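Local coordinates for amino acid ABC transporter, binding protein (Thermus thermophilus, PDB 3VV5) that binds the lysine analogue (S)-2-aminoethyl-L-cysteine (L-thialysine) as the solute-binding component of an amino acid ABC transporter, at residues V113-H119 with V217-K223. Residues are numbered along the deposited sequence; the frame is centred on the assembly and turned at random.
Sequences VDFTNPH and VAMAVAK
T116 is clasped by M219 where segment 113-119 pairs antiparallel with 217-223, part of the long strand 206-222, in the periplasmic-binding-protein fold of this family 3 solute-binding protein. Its N-H donates to M219 O (3.0 Å), while OG1, set between the backbone N and carbonyl carbon (chi1 61°), accepts the M219 N-H at 3.2 Å along a bent path and itself donates to N117 O. CG2 lies against M219 CB. A valine in place of T116 would probably leave M219 N without its acceptor and N117 O without the hydroxyl that bonds it. Further along, H119 N meets V217 O at 2.8 Å in the carbonyl plane, and the pairing here runs up to the ligand site, the V217 side chain lying about 5 Å from the bound L-thialysine. The imidazole turns its edge to A218, ND1 lying 3.4 Å from A218 CA, while NE2 bonds to E62. On the F115 side of the sheet, M219 O sits at the phenyl edge, CD2 approaches A218 CB obliquely, and V113 CG2 sits over one face, displaced toward the rim. D114 and V221 pair through two backbone bonds, their side chains together on the other side. G224 N and K226 hold D114 OD2, and A110 O also takes the K223 ammonium. K223, bent at chi2 and chi3, crosses D114 at about a right angle and brings NZ into a salt bridge with D114 OD1, 3.0 Å away and met from above the carboxylate plane.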
loop_
_atom_site.group_PDB
_atom_site.type_symbol
_atom_site.label_atom_id
_atom_site.label_comp_id
_atom_site.label_asym_id
_atom_site.label_seq_id
_atom_site.Cartn_x
_atom_site.Cartn_y
_atom_site.Cartn_z
ATOM N N VAL A 113 -5.420 14.842 -0.912
ATOM C CA VAL A 113 -6.167 14.237 0.202
ATOM C C VAL A 113 -5.515 14.648 1.524
ATOM O O VAL A 113 -4.400 15.192 1.527
ATOM C CB VAL A 113 -6.251 12.663 0.066
ATOM C CG1 VAL A 113 -7.044 12.240 -1.197
ATOM C CG2 VAL A 113 -4.867 12.038 0.081
ATOM N N ASP A 114 -6.195 14.405 2.646
ATOM C CA ASP A 114 -5.560 14.585 3.954
ATOM C C ASP A 114 -5.079 13.226 4.484
ATOM O O ASP A 114 -5.882 12.308 4.644
ATOM C CB ASP A 114 -6.519 15.225 4.960
ATOM C CG ASP A 114 -6.629 16.735 4.794
ATOM O OD1 ASP A 114 -5.595 17.400 4.542
ATOM O OD2 ASP A 114 -7.755 17.247 4.915
ATOM N N PHE A 115 -3.776 13.109 4.737
ATOM C CA PHE A 115 -3.190 11.859 5.260
ATOM C C PHE A 115 -3.191 11.872 6.779
ATOM O O PHE A 115 -2.946 12.925 7.388
ATOM C CB PHE A 115 -1.737 11.694 4.816
ATOM C CG PHE A 115 -1.570 11.222 3.393
ATOM C CD1 PHE A 115 -0.895 12.020 2.473
ATOM C CD2 PHE A 115 -2.061 9.964 2.984
ATOM C CE1 PHE A 115 -0.719 11.600 1.153
ATOM C CE2 PHE A 115 -1.880 9.542 1.693
ATOM C CZ PHE A 115 -1.216 10.366 0.770
ATOM N N THR A 116 -3.445 10.703 7.384
ATOM C CA THR A 116 -3.249 10.507 8.810
ATOM C C THR A 116 -1.728 10.452 9.090
ATOM O O THR A 116 -0.896 10.414 8.150
ATOM C CB THR A 116 -3.881 9.166 9.268
ATOM O OG1 THR A 116 -3.231 8.083 8.571
ATOM C CG2 THR A 116 -5.362 9.144 8.931
ATOM N N ASN A 117 -1.359 10.449 10.365
ATOM C CA ASN A 117 -0.036 9.937 10.746
ATOM C C ASN A 117 0.189 8.545 10.089
ATOM O O ASN A 117 -0.771 7.765 9.943
ATOM C CB ASN A 117 0.039 9.801 12.270
ATOM C CG ASN A 117 0.079 11.144 12.978
ATOM O OD1 ASN A 117 0.657 12.114 12.469
ATOM N ND2 ASN A 117 -0.553 11.214 14.156
ATOM N N PRO A 118 1.446 8.211 9.707
ATOM C CA PRO A 118 1.645 6.961 8.956
ATOM C C PRO A 118 1.363 5.698 9.785
ATOM O O PRO A 118 1.659 5.668 10.972
ATOM C CB PRO A 118 3.128 7.022 8.565
ATOM C CG PRO A 118 3.762 7.919 9.606
ATOM C CD PRO A 118 2.709 8.948 9.908
ATOM N N HIS A 119 0.775 4.678 9.165
ATOM C CA HIS A 119 0.543 3.408 9.859
ATOM C C HIS A 119 1.634 2.371 9.593
ATOM O O HIS A 119 1.617 1.295 10.195
ATOM C CB HIS A 119 -0.860 2.836 9.588
ATOM C CG HIS A 119 -1.139 2.527 8.147
ATOM N ND1 HIS A 119 -1.459 3.504 7.223
ATOM C CD2 HIS A 119 -1.189 1.347 7.480
ATOM C CE1 HIS A 119 -1.684 2.942 6.053
ATOM N NE2 HIS A 119 -1.547 1.633 6.182
ATOM N N VAL A 217 3.826 5.463 4.894
ATOM C CA VAL A 217 2.566 5.031 4.298
ATOM C C VAL A 217 1.454 5.353 5.276
ATOM O O VAL A 217 1.607 5.114 6.477
ATOM C CB VAL A 217 2.566 3.510 3.980
ATOM C CG1 VAL A 217 1.175 3.062 3.539
ATOM C CG2 VAL A 217 3.589 3.198 2.880
ATOM N N ALA A 218 0.357 5.902 4.767
ATOM C CA ALA A 218 -0.715 6.424 5.624
ATOM C C ALA A 218 -2.096 6.192 5.045
ATOM O O ALA A 218 -2.245 5.923 3.845
ATOM C CB ALA A 218 -0.529 7.922 5.878
ATOM N N MET A 219 -3.091 6.334 5.926
ATOM C CA MET A 219 -4.502 6.307 5.579
ATOM C C MET A 219 -4.838 7.687 5.067
ATOM O O MET A 219 -4.122 8.636 5.360
ATOM C CB MET A 219 -5.366 6.034 6.815
ATOM C CG MET A 219 -5.323 4.607 7.321
ATOM S SD MET A 219 -6.126 4.500 8.932
ATOM C CE MET A 219 -4.807 5.107 9.997
ATOM N N ALA A 220 -5.908 7.789 4.288
ATOM C CA ALA A 220 -6.290 9.065 3.694
ATOM C C ALA A 220 -7.764 9.296 3.885
ATOM O O ALA A 220 -8.576 8.368 3.890
ATOM C CB ALA A 220 -5.934 9.120 2.180
ATOM N N VAL A 221 -8.087 10.566 4.027
ATOM C CA VAL A 221 -9.431 11.041 4.195
ATOM C C VAL A 221 -9.656 12.060 3.053
ATOM O O VAL A 221 -8.693 12.563 2.493
ATOM C CB VAL A 221 -9.445 11.605 5.626
ATOM C CG1 VAL A 221 -9.623 13.090 5.696
ATOM C CG2 VAL A 221 -10.298 10.762 6.578
ATOM N N ALA A 222 -10.906 12.334 2.677
ATOM C CA ALA A 222 -11.187 13.381 1.682
ATOM C C ALA A 222 -10.608 14.721 2.148
ATOM O O ALA A 222 -10.654 15.028 3.333
ATOM C CB ALA A 222 -12.689 13.508 1.454
ATOM N N LYS A 223 -10.066 15.515 1.224
ATOM C CA LYS A 223 -9.375 16.745 1.604
ATOM C C LYS A 223 -10.331 17.624 2.422
ATOM O O LYS A 223 -11.486 17.804 2.044
ATOM C CB LYS A 223 -8.825 17.487 0.367
ATOM C CG LYS A 223 -8.137 18.843 0.649
ATOM C CD LYS A 223 -7.013 18.751 1.678
ATOM C CE LYS A 223 -5.648 18.578 1.046
ATOM N NZ LYS A 223 -4.542 18.565 2.040
#